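Local coordinates for butyryl-CoA dehydrogenase (Marinomonas mediterranea, PDB 6CY8), which belongs to the acyl-CoA dehydrogenase family of flavoproteins and binds FAD in a three-part fold, with 4'-phosphopantetheine held beside it, at residues A[245-250]-A[361-366]; A[179-184]-A[230-235]. One frame throughout, in Å; residues are numbered along the deposited sequence.

How the interactions relate
Followed from the N terminus, the chain passes through the helical N-terminal part and reaches strand 181-187 of the middle domain. Interaction 2 ties the start of that strand to the start of helix 231-246, closing a loop of 45 residues that holds strand but no helix. The same helix carries the chain to residues 245-250, where interaction 1 opens; its 110-residue loop is mostly helix and returns at 361-366. The loops lie in series, neither nesting nor crossing. The centres of interactions 1 and 2 are about 21 Å apart. Interaction 2 joins the middle-domain sheet to the C-terminal helices, whereas interaction 1 packs the junction of helices 231-246 and 248-267 against the loop before helix 366-377, beside FAD.

Interaction 1 of 2, residues A[245-250]-A[361-366]; sequences CLFAIF and LFSGTS. With FAD (flavin-adenine dinucleotide), chain C.
Phe362 is the bump here: its ring pushes its far rim into a hollow walled by Leu246, Phe247 and Phe250, where helix 231-246 gives way to helix 248-267. Leu246 supplies one wall, its side chain crossing that of Phe362 at about a right angle with CD2 3.8 Å from Phe362 CE1. Phe250 comes from the opposite direction, and its CZ meets the edge of the Phe362 ring, 3.9 Å from Phe362 CZ. Phe247 slides past antiparallel instead, the two rings lying oblique with planes at 43° and Phe247 CZ 3.7 Å from Phe362 CE1. A chi1 of 52° places the Phe362 ring between these three side chains and the flavin: CD2, across the ring from CE1, lies 3.5 Å from FAD C7, at the dimethyl end.

Ser363, in the type II turn 361-364, sets OG at the edge of the Phe247 ring, 3.3 Å from Phe247 CE1; that hydroxyl is hydrogen-bonded to Glu242. Beyond the turn, Thr365 stands at the N-cap of helix 366-377, and its OG1 hydrogen-bonds FAD O2B at 2.6 Å, so this short loop reaches both the flavin and the adenosine ribose.

Leu361 packs on Gly339 of the second subunit, while helix 81-101 backs Leu246 through Phe85 and Ala88, and helix 313-338 backs Phe247 and Phe250.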
loop_
_atom_site.group_PDB
_atom_site.type_symbol
_atom_site.label_atom_id
_atom_site.label_comp_id
_atom_site.label_asym_id
_atom_site.label_seq_id
_atom_site.Cartn_x
_atom_site.Cartn_y
_atom_site.Cartn_z
ATOM N N CYS A 245 -9.273 -19.000 16.567
ATOM C CA CYS A 245 -10.541 -19.582 16.145
ATOM C C CYS A 245 -11.618 -18.550 15.875
ATOM O O CYS A 245 -12.433 -18.749 14.968
ATOM C CB CYS A 245 -11.029 -20.575 17.201
ATOM S SG CYS A 245 -9.871 -21.969 17.474
ATOM N N LEU A 246 -11.641 -17.448 16.629
ATOM C CA LEU A 246 -12.689 -16.458 16.417
ATOM C C LEU A 246 -12.599 -15.856 15.020
ATOM O O LEU A 246 -13.625 -15.620 14.368
ATOM C CB LEU A 246 -12.605 -15.366 17.486
ATOM C CG LEU A 246 -13.625 -14.220 17.470
ATOM C CD1 LEU A 246 -14.022 -13.831 18.888
ATOM C CD2 LEU A 246 -13.077 -13.018 16.712
ATOM N N PHE A 247 -11.380 -15.619 14.536
ATOM C CA PHE A 247 -11.191 -14.920 13.272
ATOM C C PHE A 247 -11.513 -15.793 12.060
ATOM O O PHE A 247 -11.534 -15.279 10.936
ATOM C CB PHE A 247 -9.766 -14.362 13.234
ATOM C CG PHE A 247 -9.601 -13.145 14.122
ATOM C CD1 PHE A 247 -9.508 -13.283 15.500
ATOM C CD2 PHE A 247 -9.622 -11.857 13.582
ATOM C CE1 PHE A 247 -9.412 -12.183 16.303
ATOM C CE2 PHE A 247 -9.517 -10.744 14.386
ATOM C CZ PHE A 247 -9.417 -10.898 15.739
ATOM N N ALA A 248 -11.786 -17.091 12.273
ATOM C CA ALA A 248 -12.397 -17.923 11.244
ATOM C C ALA A 248 -13.691 -17.304 10.722
ATOM O O ALA A 248 -14.016 -17.430 9.535
ATOM C CB ALA A 248 -12.666 -19.322 11.797
ATOM N N ILE A 249 -14.451 -16.641 11.604
ATOM C CA ILE A 249 -15.665 -15.937 11.182
ATOM C C ILE A 249 -15.363 -15.024 10.000
ATOM O O ILE A 249 -16.099 -14.983 9.005
ATOM C CB ILE A 249 -16.252 -15.127 12.353
ATOM C CG1 ILE A 249 -16.736 -16.038 13.480
ATOM C CG2 ILE A 249 -17.353 -14.199 11.863
ATOM C CD1 ILE A 249 -16.898 -15.298 14.817
ATOM N N PHE A 250 -14.273 -14.276 10.100
ATOM C CA PHE A 250 -14.008 -13.210 9.151
ATOM C C PHE A 250 -13.517 -13.744 7.818
ATOM O O PHE A 250 -13.713 -13.089 6.786
ATOM C CB PHE A 250 -13.024 -12.225 9.777
ATOM C CG PHE A 250 -13.491 -11.718 11.100
ATOM C CD1 PHE A 250 -14.821 -11.375 11.277
ATOM C CD2 PHE A 250 -12.624 -11.621 12.180
ATOM C CE1 PHE A 250 -15.281 -10.917 12.518
ATOM C CE2 PHE A 250 -13.066 -11.158 13.417
ATOM C CZ PHE A 250 -14.397 -10.815 13.591
ATOM N N LEU A 361 -8.740 -4.418 16.334
ATOM C CA LEU A 361 -8.551 -3.930 17.690
ATOM C C LEU A 361 -8.605 -5.062 18.707
ATOM O O LEU A 361 -7.640 -5.274 19.449
ATOM C CB LEU A 361 -9.614 -2.873 18.015
ATOM C CG LEU A 361 -9.637 -1.663 17.078
ATOM C CD1 LEU A 361 -10.890 -0.826 17.298
ATOM C CD2 LEU A 361 -8.389 -0.803 17.235
ATOM N N PHE A 362 -9.715 -5.795 18.774
ATOM C CA PHE A 362 -9.853 -6.774 19.838
ATOM C C PHE A 362 -8.991 -7.998 19.558
ATOM O O PHE A 362 -8.534 -8.233 18.436
ATOM C CB PHE A 362 -11.312 -7.188 20.047
ATOM C CG PHE A 362 -12.017 -7.635 18.809
ATOM C CD1 PHE A 362 -11.738 -8.868 18.236
ATOM C CD2 PHE A 362 -12.991 -6.834 18.229
ATOM C CE1 PHE A 362 -12.409 -9.294 17.081
ATOM C CE2 PHE A 362 -13.672 -7.251 17.078
ATOM C CZ PHE A 362 -13.379 -8.488 16.509
ATOM N N SER A 363 -8.791 -8.791 20.607
ATOM C CA SER A 363 -7.754 -9.814 20.653
ATOM C C SER A 363 -6.371 -9.206 20.447
ATOM O O SER A 363 -5.418 -9.915 20.117
ATOM C CB SER A 363 -8.005 -10.937 19.633
ATOM O OG SER A 363 -9.385 -11.225 19.485
ATOM N N GLY A 364 -6.243 -7.895 20.662
ATOM C CA GLY A 364 -4.964 -7.233 20.498
ATOM C C GLY A 364 -4.818 -6.610 19.124
ATOM O O GLY A 364 -4.960 -7.280 18.094
ATOM N N THR A 365 -4.530 -5.317 19.105
ATOM C CA THR A 365 -4.459 -4.577 17.858
ATOM C C THR A 365 -3.408 -5.156 16.903
ATOM O O THR A 365 -2.544 -5.958 17.272
ATOM C CB THR A 365 -4.140 -3.121 18.145
ATOM O OG1 THR A 365 -2.742 -3.016 18.431
ATOM C CG2 THR A 365 -4.959 -2.641 19.337
ATOM N N SER A 366 -3.490 -4.715 15.648
ATOM C CA SER A 366 -2.518 -5.144 14.647
ATOM C C SER A 366 -1.086 -4.834 15.084
ATOM O O SER A 366 -0.169 -5.635 14.852
ATOM C CB SER A 366 -2.840 -4.484 13.300
ATOM O OG SER A 366 -4.200 -4.693 12.939
HETATM P PA FAD C . -4.412 1.212 23.460
HETATM O O1A FAD C . -3.803 -0.013 24.034
HETATM O O2A FAD C . -4.403 2.526 24.250
HETATM O O5B FAD C . -3.730 1.453 22.107
HETATM C C5B FAD C . -3.871 2.706 21.401
HETATM C C4B FAD C . -2.922 2.677 20.228
HETATM O O4B FAD C . -1.564 2.458 20.702
HETATM C C3B FAD C . -3.197 1.552 19.228
HETATM O O3B FAD C . -2.875 1.965 17.904
HETATM C C2B FAD C . -2.255 0.458 19.729
HETATM O O2B FAD C . -1.965 -0.583 18.808
HETATM C C1B FAD C . -1.039 1.314 20.064
HETATM N N9A FAD C . -0.091 0.636 20.936
HETATM C C8A FAD C . -0.267 0.277 22.245
HETATM N N7A FAD C . 0.744 -0.392 22.752
HETATM C C5A FAD C . 1.637 -0.496 21.692
HETATM C C6A FAD C . 2.909 -1.097 21.570
HETATM N N6A FAD C . 3.540 -1.726 22.570
HETATM N N1A FAD C . 3.530 -1.011 20.368
HETATM C C2A FAD C . 2.914 -0.375 19.369
HETATM N N3A FAD C . 1.725 0.227 19.370
HETATM C C4A FAD C . 1.131 0.127 20.565
HETATM N N1 FAD C . -11.424 -6.182 25.891
HETATM C C2 FAD C . -11.687 -7.147 26.822
HETATM O O2 FAD C . -10.971 -7.295 27.816
HETATM N N3 FAD C . -12.777 -7.985 26.658
HETATM C C4 FAD C . -13.661 -7.964 25.600
HETATM O O4 FAD C . -14.603 -8.759 25.560
HETATM C C4X FAD C . -13.370 -6.937 24.610
HETATM N N5 FAD C . -14.171 -6.831 23.587
HETATM C C5X FAD C . -13.905 -5.847 22.650
HETATM C C6 FAD C . -14.761 -5.721 21.555
HETATM C C7 FAD C . -14.541 -4.752 20.585
HETATM C C7M FAD C . -15.485 -4.651 19.417
HETATM C C8 FAD C . -13.450 -3.877 20.715
HETATM C C8M FAD C . -13.180 -2.819 19.687
HETATM C C9 FAD C . -12.591 -4.001 21.802
HETATM C C9A FAD C . -12.808 -4.977 22.766
HETATM N N10 FAD C . -11.998 -5.083 23.914
HETATM C C10 FAD C . -12.229 -6.090 24.841
HETATM C "C1'" FAD C . -10.753 -4.296 24.021
HETATM C "C2'" FAD C . -9.609 -5.051 23.320
HETATM O "O2'" FAD C . -9.104 -6.149 24.076
HETATM C "C3'" FAD C . -8.466 -4.138 22.873
HETATM O "O3'" FAD C . -7.196 -4.706 23.179
HETATM C "C4'" FAD C . -8.341 -2.722 23.369
HETATM O "O4'" FAD C . -9.427 -1.978 22.825
HETATM C "C5'" FAD C . -7.011 -2.247 22.830
HETATM O "O5'" FAD C . -6.414 -1.360 23.789
HETATM P P FAD C . -6.921 0.117 23.942
HETATM O O1P FAD C . -8.298 0.272 23.290
HETATM O O2P FAD C . -6.830 0.580 25.356
HETATM O O3P FAD C . -5.908 0.911 23.047
#

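Interaction 2 of 2, residues A[179-184]-A[230-235]; sequences LGQTAF and QGARIF. With PNS (4'-phosphopantetheine), chain D.
Gly231, the first residue of helix 231-246, sends its backbone N to Gln181 O at 2.6 Å, with an N-H...O angle of 150° and the donor above the carbonyl plane. This is the tight part: with no side chain on Gly231, the helix start lies right against the strand, Gly231 CA 4.0 Å from Thr182 CA. Next to it, Ala183 points at the helix and sets CB 4.1 Å from Ile234 CG2. On the other flank the Gln181 side chain, extended beyond CG, runs along the helix until OE1 rests 3.5 Å from Ala232 CB, while NE2 is hydrogen-bonded to Ile134 O.

Packing is looser toward the partly exposed Arg233, where Leu179 CD2 comes no closer than 4.4 Å to Arg233 CD. The guanidinium turns to Tyr178 and, in a salt bridge, to Glu55 of a neighbouring chain, the alpha/beta hydrolase fold protein. One turn after Gly231, Phe235 presents its ring edge to 4'-phosphopantetheine, Phe235 CZ being 3.5 Å from PNS C42.

Across the two segments, one backbone hydrogen bond is the polar link; the remaining contacts are van der Waals. That bond gives a helix-start N-H its acceptor, and the helix dipole would probably strengthen it.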
loop_
_atom_site.group_PDB
_atom_site.type_symbol
_atom_site.label_atom_id
_atom_site.label_comp_id
_atom_site.label_asym_id
_atom_site.label_seq_id
_atom_site.Cartn_x
_atom_site.Cartn_y
_atom_site.Cartn_z
ATOM N N LEU A 179 3.728 -12.213 36.915
ATOM C CA LEU A 179 3.207 -13.404 37.575
ATOM C C LEU A 179 2.358 -13.082 38.809
ATOM O O LEU A 179 2.048 -13.988 39.587
ATOM C CB LEU A 179 4.361 -14.340 37.933
ATOM C CG LEU A 179 5.128 -14.829 36.697
ATOM C CD1 LEU A 179 6.126 -15.927 37.037
ATOM C CD2 LEU A 179 4.168 -15.317 35.621
ATOM N N GLY A 180 1.942 -11.821 38.981
ATOM C CA GLY A 180 1.150 -11.409 40.133
ATOM C C GLY A 180 -0.347 -11.263 39.891
ATOM O O GLY A 180 -1.020 -10.446 40.541
ATOM N N GLN A 181 -0.883 -12.072 38.974
ATOM C CA GLN A 181 -2.235 -11.909 38.476
ATOM C C GLN A 181 -2.941 -13.253 38.491
ATOM O O GLN A 181 -2.350 -14.270 38.128
ATOM C CB GLN A 181 -2.228 -11.344 37.045
ATOM C CG GLN A 181 -1.547 -9.999 36.889
ATOM C CD GLN A 181 -1.534 -9.533 35.448
ATOM O OE1 GLN A 181 -1.929 -10.281 34.546
ATOM N NE2 GLN A 181 -1.093 -8.286 35.219
ATOM N N THR A 182 -4.208 -13.259 38.893
ATOM C CA THR A 182 -4.995 -14.481 38.943
ATOM C C THR A 182 -6.267 -14.307 38.117
ATOM O O THR A 182 -6.793 -13.197 37.979
ATOM C CB THR A 182 -5.341 -14.854 40.419
ATOM O OG1 THR A 182 -4.192 -14.635 41.262
ATOM C CG2 THR A 182 -5.783 -16.319 40.548
ATOM N N ALA A 183 -6.757 -15.415 37.568
ATOM C CA ALA A 183 -7.965 -15.441 36.753
ATOM C C ALA A 183 -9.112 -16.042 37.551
ATOM O O ALA A 183 -8.970 -17.133 38.112
ATOM C CB ALA A 183 -7.747 -16.259 35.477
ATOM N N PHE A 184 -10.250 -15.351 37.580
ATOM C CA PHE A 184 -11.413 -15.812 38.329
ATOM C C PHE A 184 -12.628 -15.977 37.427
ATOM O O PHE A 184 -12.737 -15.338 36.378
ATOM C CB PHE A 184 -11.767 -14.844 39.443
ATOM C CG PHE A 184 -10.664 -14.634 40.443
ATOM C CD1 PHE A 184 -10.530 -15.483 41.538
ATOM C CD2 PHE A 184 -9.775 -13.577 40.301
ATOM C CE1 PHE A 184 -9.530 -15.284 42.469
ATOM C CE2 PHE A 184 -8.764 -13.362 41.232
ATOM C CZ PHE A 184 -8.637 -14.213 42.318
ATOM N N GLN A 230 -1.069 -17.270 38.078
ATOM C CA GLN A 230 -1.054 -17.850 36.745
ATOM C C GLN A 230 -1.857 -17.039 35.720
ATOM O O GLN A 230 -1.865 -17.400 34.542
ATOM C CB GLN A 230 -1.627 -19.269 36.807
ATOM C CG GLN A 230 -0.632 -20.397 36.831
ATOM C CD GLN A 230 -1.268 -21.734 36.448
ATOM O OE1 GLN A 230 -1.930 -22.378 37.265
ATOM N NE2 GLN A 230 -1.078 -22.147 35.190
ATOM N N GLY A 231 -2.534 -15.967 36.140
ATOM C CA GLY A 231 -3.548 -15.355 35.295
ATOM C C GLY A 231 -3.017 -14.857 33.964
ATOM O O GLY A 231 -3.643 -15.069 32.922
ATOM N N ALA A 232 -1.859 -14.190 33.977
ATOM C CA ALA A 232 -1.330 -13.622 32.744
ATOM C C ALA A 232 -1.082 -14.689 31.688
ATOM O O ALA A 232 -1.278 -14.433 30.492
ATOM C CB ALA A 232 -0.052 -12.840 33.026
ATOM N N ARG A 233 -0.664 -15.883 32.099
ATOM C CA ARG A 233 -0.444 -16.959 31.138
ATOM C C ARG A 233 -1.742 -17.679 30.800
ATOM O O ARG A 233 -1.909 -18.150 29.669
ATOM C CB ARG A 233 0.610 -17.935 31.674
ATOM C CG ARG A 233 1.991 -17.278 31.858
ATOM C CD ARG A 233 3.026 -18.216 32.465
ATOM N NE ARG A 233 3.407 -19.278 31.544
ATOM C CZ ARG A 233 4.245 -19.116 30.520
ATOM N NH1 ARG A 233 4.807 -17.923 30.281
ATOM N NH2 ARG A 233 4.517 -20.155 29.733
ATOM N N ILE A 234 -2.680 -17.758 31.743
ATOM C CA ILE A 234 -4.010 -18.228 31.378
ATOM C C ILE A 234 -4.621 -17.288 30.347
ATOM O O ILE A 234 -5.233 -17.732 29.368
ATOM C CB ILE A 234 -4.903 -18.387 32.625
ATOM C CG1 ILE A 234 -4.522 -19.682 33.352
ATOM C CG2 ILE A 234 -6.388 -18.430 32.235
ATOM C CD1 ILE A 234 -5.139 -19.840 34.720
ATOM N N PHE A 235 -4.416 -15.979 30.511
ATOM C CA PHE A 235 -4.919 -15.052 29.507
ATOM C C PHE A 235 -4.261 -15.289 28.152
ATOM O O PHE A 235 -4.949 -15.419 27.132
ATOM C CB PHE A 235 -4.719 -13.604 29.922
ATOM C CG PHE A 235 -5.343 -12.660 28.962
ATOM C CD1 PHE A 235 -6.723 -12.688 28.774
ATOM C CD2 PHE A 235 -4.575 -11.804 28.187
ATOM C CE1 PHE A 235 -7.327 -11.845 27.865
ATOM C CE2 PHE A 235 -5.180 -10.939 27.262
ATOM C CZ PHE A 235 -6.552 -10.958 27.105
HETATM O O23 PNS D . 3.489 -12.960 26.909
HETATM P P24 PNS D . 2.120 -12.776 26.399
HETATM O O25 PNS D . 2.000 -13.869 25.343
HETATM O O26 PNS D . 1.156 -12.936 27.565
HETATM O O27 PNS D . 1.980 -11.332 25.634
HETATM C C28 PNS D . 1.566 -10.240 26.370
HETATM C C29 PNS D . 1.677 -8.964 25.531
HETATM C C30 PNS D . 2.877 -8.136 26.013
HETATM C C31 PNS D . 1.854 -9.242 24.028
HETATM C C32 PNS D . 0.368 -8.255 25.895
HETATM O O33 PNS D . 0.594 -6.878 26.037
HETATM C C34 PNS D . -0.851 -8.589 25.004
HETATM O O35 PNS D . -1.033 -9.659 24.505
HETATM N N36 PNS D . -1.869 -7.580 24.823
HETATM C C37 PNS D . -3.032 -7.885 24.015
HETATM C C38 PNS D . -4.319 -7.350 24.643
HETATM C C39 PNS D . -5.512 -8.242 24.343
HETATM O O40 PNS D . -5.278 -9.153 23.605
HETATM N N41 PNS D . -6.856 -8.025 24.912
HETATM C C42 PNS D . -7.888 -9.008 24.547
HETATM C C43 PNS D . -9.284 -8.992 25.221
HETATM S S44 PNS D . -10.421 -8.656 23.803
#